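Local coordinates for metallo-beta-lactamase family protein (Staphylococcus aureus, PDB 3R2U) that binds iron(III) in a metallo-beta-lactamase fold and, with a rhodanese-like domain in the same chain, probably acts in sulfur metabolism like persulfide dioxygenases, at residues 26-40 with 52-65. Numbering follows the deposited sequence.
Sequences FFKQFYDKHLSQASY and IIDPIRDLSSYIRV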
loop_
_atom_site.group_PDB
_atom_site.type_symbol
_atom_site.label_atom_id
_atom_site.label_comp_id
_atom_site.label_asym_id
_atom_site.label_seq_id
_atom_site.Cartn_x
_atom_site.Cartn_y
_atom_site.Cartn_z
ATOM N N PHE A 26 -20.113 -11.170 17.216
ATOM C CA PHE A 26 -19.348 -10.200 16.479
ATOM C C PHE A 26 -20.295 -9.513 15.496
ATOM O O PHE A 26 -21.199 -10.141 14.926
ATOM C CB PHE A 26 -18.201 -10.866 15.727
ATOM C CG PHE A 26 -17.407 -9.913 14.892
ATOM C CD1 PHE A 26 -16.398 -9.176 15.449
ATOM C CD2 PHE A 26 -17.687 -9.753 13.547
ATOM C CE1 PHE A 26 -15.675 -8.283 14.687
ATOM C CE2 PHE A 26 -16.960 -8.874 12.776
ATOM C CZ PHE A 26 -15.964 -8.137 13.345
ATOM N N PHE A 27 -20.094 -8.223 15.305
ATOM C CA PHE A 27 -20.903 -7.446 14.377
ATOM C C PHE A 27 -20.024 -6.382 13.752
ATOM O O PHE A 27 -19.360 -5.648 14.460
ATOM C CB PHE A 27 -22.056 -6.779 15.129
ATOM C CG PHE A 27 -22.910 -5.876 14.284
ATOM C CD1 PHE A 27 -22.451 -4.618 13.889
ATOM C CD2 PHE A 27 -24.190 -6.248 13.945
ATOM C CE1 PHE A 27 -23.252 -3.775 13.128
ATOM C CE2 PHE A 27 -24.984 -5.416 13.193
ATOM C CZ PHE A 27 -24.506 -4.170 12.787
ATOM N N LYS A 28 -20.028 -6.294 12.424
ATOM C CA LYS A 28 -19.278 -5.237 11.751
ATOM C C LYS A 28 -19.973 -4.811 10.473
ATOM O O LYS A 28 -20.395 -5.638 9.685
ATOM C CB LYS A 28 -17.851 -5.647 11.407
ATOM C CG LYS A 28 -17.139 -4.508 10.711
ATOM C CD LYS A 28 -15.698 -4.736 10.517
ATOM C CE LYS A 28 -15.025 -3.411 10.116
ATOM N NZ LYS A 28 -15.205 -2.381 11.206
ATOM N N GLN A 29 -20.063 -3.506 10.292
ATOM C CA GLN A 29 -20.624 -2.912 9.105
ATOM C C GLN A 29 -19.509 -2.598 8.100
ATOM O O GLN A 29 -18.403 -2.210 8.490
ATOM C CB GLN A 29 -21.373 -1.635 9.489
ATOM C CG GLN A 29 -22.116 -0.925 8.355
ATOM C CD GLN A 29 -21.387 0.312 7.846
ATOM O OE1 GLN A 29 -20.150 0.349 7.757
ATOM N NE2 GLN A 29 -22.156 1.352 7.543
ATOM N N PHE A 30 -19.806 -2.784 6.819
ATOM C CA PHE A 30 -18.870 -2.478 5.717
ATOM C C PHE A 30 -19.598 -1.504 4.822
ATOM O O PHE A 30 -20.698 -1.800 4.358
ATOM C CB PHE A 30 -18.507 -3.742 4.909
ATOM C CG PHE A 30 -17.808 -4.812 5.719
ATOM C CD1 PHE A 30 -18.527 -5.619 6.603
ATOM C CD2 PHE A 30 -16.448 -5.024 5.582
ATOM C CE1 PHE A 30 -17.881 -6.597 7.369
ATOM C CE2 PHE A 30 -15.798 -6.028 6.324
ATOM C CZ PHE A 30 -16.518 -6.804 7.219
ATOM N N TYR A 31 -18.996 -0.351 4.562
ATOM C CA TYR A 31 -19.648 0.658 3.756
ATOM C C TYR A 31 -18.832 0.955 2.534
ATOM O O TYR A 31 -17.646 1.241 2.646
ATOM C CB TYR A 31 -19.797 1.953 4.539
ATOM C CG TYR A 31 -20.814 2.885 3.920
ATOM C CD1 TYR A 31 -22.174 2.571 4.000
ATOM C CD2 TYR A 31 -20.442 4.062 3.275
ATOM C CE1 TYR A 31 -23.129 3.376 3.467
ATOM C CE2 TYR A 31 -21.423 4.912 2.717
ATOM C CZ TYR A 31 -22.771 4.540 2.833
ATOM O OH TYR A 31 -23.795 5.289 2.324
ATOM N N ASP A 32 -19.443 0.870 1.365
ATOM C CA ASP A 32 -18.732 1.268 0.150
ATOM C C ASP A 32 -19.148 2.696 -0.160
ATOM O O ASP A 32 -20.317 2.974 -0.410
ATOM C CB ASP A 32 -19.029 0.372 -1.027
ATOM C CG ASP A 32 -18.264 0.814 -2.269
ATOM O OD1 ASP A 32 -18.559 1.909 -2.816
ATOM O OD2 ASP A 32 -17.354 0.085 -2.676
ATOM N N LYS A 33 -18.199 3.608 -0.137
ATOM C CA LYS A 33 -18.516 5.018 -0.381
ATOM C C LYS A 33 -19.061 5.301 -1.799
ATOM O O LYS A 33 -19.910 6.188 -1.983
ATOM C CB LYS A 33 -17.285 5.869 -0.116
ATOM C CG LYS A 33 -16.148 5.628 -1.129
ATOM C CD LYS A 33 -14.992 6.593 -0.926
ATOM C CE LYS A 33 -13.963 6.452 -2.039
ATOM N NZ LYS A 33 -12.872 7.441 -1.905
ATOM N N HIS A 34 -18.600 4.561 -2.805
ATOM C CA HIS A 34 -19.065 4.808 -4.188
ATOM C C HIS A 34 -20.481 4.317 -4.405
ATOM O O HIS A 34 -21.293 4.963 -5.092
ATOM C CB HIS A 34 -18.144 4.151 -5.191
ATOM C CG HIS A 34 -16.770 4.721 -5.192
ATOM N ND1 HIS A 34 -15.683 4.039 -4.694
ATOM C CD2 HIS A 34 -16.310 5.930 -5.597
ATOM C CE1 HIS A 34 -14.605 4.784 -4.837
ATOM N NE2 HIS A 34 -14.960 5.938 -5.376
ATOM N N LEU A 35 -20.779 3.182 -3.791
ATOM C CA LEU A 35 -22.096 2.579 -3.881
ATOM C C LEU A 35 -23.087 3.162 -2.871
ATOM O O LEU A 35 -24.282 2.995 -3.046
ATOM C CB LEU A 35 -21.990 1.067 -3.617
ATOM C CG LEU A 35 -21.041 0.248 -4.486
ATOM C CD1 LEU A 35 -21.008 -1.221 -4.011
ATOM C CD2 LEU A 35 -21.433 0.349 -5.952
ATOM N N SER A 36 -22.584 3.822 -1.818
ATOM C CA SER A 36 -23.414 4.311 -0.693
ATOM C C SER A 36 -24.160 3.121 -0.101
ATOM O O SER A 36 -25.325 3.226 0.324
ATOM C CB SER A 36 -24.417 5.370 -1.128
ATOM O OG SER A 36 -23.781 6.558 -1.543
ATOM N N GLN A 37 -23.458 1.994 -0.033
ATOM C CA GLN A 37 -24.049 0.720 0.343
ATOM C C GLN A 37 -23.440 0.125 1.588
ATOM O O GLN A 37 -22.219 0.115 1.749
ATOM C CB GLN A 37 -23.891 -0.225 -0.855
ATOM C CG GLN A 37 -24.627 -1.568 -0.768
ATOM C CD GLN A 37 -23.830 -2.679 -0.131
ATOM O OE1 GLN A 37 -22.598 -2.638 -0.092
ATOM N NE2 GLN A 37 -24.532 -3.696 0.363
ATOM N N ALA A 38 -24.315 -0.400 2.451
ATOM C CA ALA A 38 -23.915 -1.029 3.688
ATOM C C ALA A 38 -24.198 -2.524 3.682
ATOM O O ALA A 38 -25.313 -2.941 3.403
ATOM C CB ALA A 38 -24.621 -0.379 4.882
ATOM N N SER A 39 -23.161 -3.299 3.985
ATOM C CA SER A 39 -23.237 -4.736 4.155
ATOM C C SER A 39 -22.708 -5.008 5.566
ATOM O O SER A 39 -22.070 -4.137 6.165
ATOM C CB SER A 39 -22.446 -5.478 3.088
ATOM O OG SER A 39 -21.102 -5.067 2.993
ATOM N N TYR A 40 -22.942 -6.214 6.077
ATOM C CA TYR A 40 -22.616 -6.546 7.455
ATOM C C TYR A 40 -22.083 -7.955 7.591
ATOM O O TYR A 40 -22.445 -8.857 6.820
ATOM C CB TYR A 40 -23.897 -6.431 8.320
ATOM C CG TYR A 40 -24.558 -5.049 8.275
ATOM C CD1 TYR A 40 -25.480 -4.723 7.275
ATOM C CD2 TYR A 40 -24.247 -4.070 9.216
ATOM C CE1 TYR A 40 -26.082 -3.446 7.211
ATOM C CE2 TYR A 40 -24.838 -2.797 9.162
ATOM C CZ TYR A 40 -25.757 -2.500 8.157
ATOM O OH TYR A 40 -26.321 -1.258 8.092
ATOM N N ILE A 52 -22.594 -13.048 6.043
ATOM C CA ILE A 52 -22.512 -11.746 5.372
ATOM C C ILE A 52 -23.923 -11.363 4.928
ATOM O O ILE A 52 -24.601 -12.155 4.269
ATOM C CB ILE A 52 -21.671 -11.756 4.098
ATOM C CG1 ILE A 52 -20.262 -12.298 4.335
ATOM C CG2 ILE A 52 -21.583 -10.338 3.539
ATOM C CD1 ILE A 52 -19.516 -12.613 3.032
ATOM N N ILE A 53 -24.352 -10.148 5.262
ATOM C CA ILE A 53 -25.644 -9.626 4.809
ATOM C C ILE A 53 -25.400 -8.581 3.706
ATOM O O ILE A 53 -24.597 -7.650 3.880
ATOM C CB ILE A 53 -26.441 -9.029 5.963
ATOM C CG1 ILE A 53 -26.805 -10.159 6.941
ATOM C CG2 ILE A 53 -27.696 -8.344 5.430
ATOM C CD1 ILE A 53 -27.427 -9.686 8.175
ATOM N N ASP A 54 -26.102 -8.753 2.584
ATOM C CA ASP A 54 -25.972 -7.931 1.391
ATOM C C ASP A 54 -24.527 -7.830 0.864
ATOM O O ASP A 54 -24.005 -6.752 0.654
ATOM C CB ASP A 54 -26.633 -6.543 1.587
ATOM C CG ASP A 54 -28.179 -6.610 1.576
ATOM O OD1 ASP A 54 -28.725 -7.636 1.088
ATOM O OD2 ASP A 54 -28.847 -5.614 2.003
ATOM N N PRO A 55 -23.893 -8.973 0.601
ATOM C CA PRO A 55 -22.526 -8.920 0.129
ATOM C C PRO A 55 -22.338 -8.318 -1.244
ATOM O O PRO A 55 -23.176 -8.488 -2.115
ATOM C CB PRO A 55 -22.137 -10.390 0.044
ATOM C CG PRO A 55 -23.444 -11.110 -0.168
ATOM C CD PRO A 55 -24.388 -10.355 0.694
ATOM N N ILE A 56 -21.216 -7.614 -1.405
ATOM C CA ILE A 56 -20.795 -7.092 -2.683
ATOM C C ILE A 56 -20.059 -8.260 -3.369
ATOM O O ILE A 56 -19.910 -9.327 -2.766
ATOM C CB ILE A 56 -19.909 -5.837 -2.542
ATOM C CG1 ILE A 56 -18.635 -6.118 -1.728
ATOM C CG2 ILE A 56 -20.711 -4.727 -1.866
ATOM C CD1 ILE A 56 -17.598 -4.995 -1.818
ATOM N N ARG A 57 -19.604 -8.060 -4.607
ATOM C CA ARG A 57 -18.949 -9.134 -5.375
ATOM C C ARG A 57 -17.547 -9.504 -4.904
ATOM O O ARG A 57 -17.130 -10.663 -5.023
ATOM C CB ARG A 57 -18.856 -8.758 -6.857
ATOM C CG ARG A 57 -20.117 -8.857 -7.600
ATOM C CD ARG A 57 -19.890 -8.416 -9.026
ATOM N NE ARG A 57 -19.302 -9.437 -9.884
ATOM C CZ ARG A 57 -18.640 -9.181 -11.012
ATOM N NH1 ARG A 57 -18.385 -7.919 -11.382
ATOM N NH2 ARG A 57 -18.204 -10.180 -11.760
ATOM N N ASP A 58 -16.803 -8.501 -4.446
ATOM C CA ASP A 58 -15.460 -8.718 -3.925
ATOM C C ASP A 58 -15.630 -9.098 -2.465
ATOM O O ASP A 58 -16.077 -8.285 -1.650
ATOM C CB ASP A 58 -14.640 -7.456 -4.098
ATOM C CG ASP A 58 -13.304 -7.529 -3.438
ATOM O OD1 ASP A 58 -12.971 -8.555 -2.822
ATOM O OD2 ASP A 58 -12.594 -6.511 -3.513
ATOM N N LEU A 59 -15.292 -10.338 -2.128
ATOM C CA LEU A 59 -15.531 -10.846 -0.773
ATOM C C LEU A 59 -14.344 -10.678 0.176
ATOM O O LEU A 59 -14.445 -11.029 1.342
ATOM C CB LEU A 59 -15.876 -12.339 -0.848
ATOM C CG LEU A 59 -17.077 -12.761 -1.713
ATOM C CD1 LEU A 59 -17.309 -14.287 -1.609
ATOM C CD2 LEU A 59 -18.334 -12.012 -1.321
ATOM N N SER A 60 -13.242 -10.135 -0.321
ATOM C CA SER A 60 -11.996 -10.052 0.447
ATOM C C SER A 60 -12.071 -9.365 1.810
ATOM O O SER A 60 -11.458 -9.842 2.764
ATOM C CB SER A 60 -10.871 -9.433 -0.394
ATOM O OG SER A 60 -11.152 -8.105 -0.762
ATOM N N SER A 61 -12.812 -8.261 1.901
ATOM C CA SER A 61 -12.926 -7.533 3.157
ATOM C C SER A 61 -13.609 -8.365 4.220
ATOM O O SER A 61 -13.141 -8.422 5.356
ATOM C CB SER A 61 -13.660 -6.208 2.970
ATOM O OG SER A 61 -12.801 -5.239 2.403
ATOM N N TYR A 62 -14.699 -9.029 3.853
ATOM C CA TYR A 62 -15.414 -9.859 4.805
ATOM C C TYR A 62 -14.497 -11.000 5.269
ATOM O O TYR A 62 -14.404 -11.297 6.465
ATOM C CB TYR A 62 -16.690 -10.447 4.202
ATOM C CG TYR A 62 -17.571 -9.475 3.457
ATOM C CD1 TYR A 62 -18.213 -8.427 4.113
ATOM C CD2 TYR A 62 -17.816 -9.644 2.096
ATOM C CE1 TYR A 62 -19.036 -7.558 3.430
ATOM C CE2 TYR A 62 -18.625 -8.789 1.402
ATOM C CZ TYR A 62 -19.254 -7.756 2.063
ATOM O OH TYR A 62 -20.057 -6.908 1.353
ATOM N N ILE A 63 -13.821 -11.623 4.306
ATOM C CA ILE A 63 -12.903 -12.729 4.571
ATOM C C ILE A 63 -11.768 -12.330 5.530
ATOM O O ILE A 63 -11.500 -13.052 6.490
ATOM C CB ILE A 63 -12.309 -13.293 3.248
ATOM C CG1 ILE A 63 -13.401 -14.012 2.451
ATOM C CG2 ILE A 63 -11.139 -14.231 3.534
ATOM C CD1 ILE A 63 -12.999 -14.396 1.030
ATOM N N ARG A 64 -11.138 -11.182 5.272
ATOM C CA ARG A 64 -10.042 -10.685 6.107
ATOM C C ARG A 64 -10.498 -10.459 7.548
ATOM O O ARG A 64 -9.841 -10.904 8.483
ATOM C CB ARG A 64 -9.428 -9.399 5.514
ATOM C CG ARG A 64 -8.494 -9.677 4.341
ATOM C CD ARG A 64 -7.899 -8.411 3.679
ATOM N NE ARG A 64 -8.682 -7.934 2.528
ATOM C CZ ARG A 64 -9.407 -6.809 2.466
ATOM N NH1 ARG A 64 -10.063 -6.515 1.338
ATOM N NH2 ARG A 64 -9.469 -5.969 3.494
ATOM N N VAL A 65 -11.631 -9.787 7.712
ATOM C CA VAL A 65 -12.193 -9.530 9.037
ATOM C C VAL A 65 -12.565 -10.856 9.727
ATOM O O VAL A 65 -12.244 -11.056 10.883
ATOM C CB VAL A 65 -13.407 -8.584 8.989
ATOM C CG1 VAL A 65 -14.135 -8.559 10.319
ATOM C CG2 VAL A 65 -12.952 -7.171 8.576
HETATM O O HOH W 1 -27.527 -3.350 0.833
HETATM O O HOH W 2 -27.665 -4.521 4.241
#
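Tyr62 OH is held from two sides: it shares a 2.7 Å hydrogen bond with Ser39 OG, and it accepts from the backbone N of Ile56 at 3.1 Å. The first bond ties helix 60-69 to strand 37-44 in the N-terminal sheet of the metallo-beta-lactamase fold; the second ties the helix to the loop before it. In that sheet strands 25-32, 37-44 and 49-53 run antiparallel in sequence, and the helix packs on one side, roughly antiparallel to strand 25-32. With chi1 at 54°, Ser39 OG sits between its own backbone N and carbonyl carbon, a rotation that brings it into the plane of the Tyr62 ring, at the edge.

The same tyrosine makes an edge-to-face pair with Phe30: its CD1 stands over the centre of the Phe30 ring, 3.6 Å above the plane, and the two planes are turned 68° apart. Ile52 CG2 covers a face of the Tyr62 ring. Val65, one helical turn on, splits its methyls: CG2 reaches the edge of Phe30, while CG1 meets Phe26 CZ at 3.6 Å.

In the sheet, Tyr40 and Ile53 form an antiparallel hydrogen-bonded pair through both backbone bonds. Beyond it the strand gives way to the loop at Asp54, whose side chain lies about 8 Å from the bound iron; its OD1 accepts from Thr79 N and His82 NE2, residues that flank the metal ligand His80 in sequence. One water donates to both OD2 and Ala38 O; a second, which accepts from Gln37 NE2, lies 2.9 Å from Asp54 OD2. Gln37, bent at chi2, turns its amide to this loop, with OE1 against Ile56 CG2. Its NE2 donates to Asp54 O at 3.1 Å, in the carbonyl plane on a lone pair, though the N-H points off line at 139°.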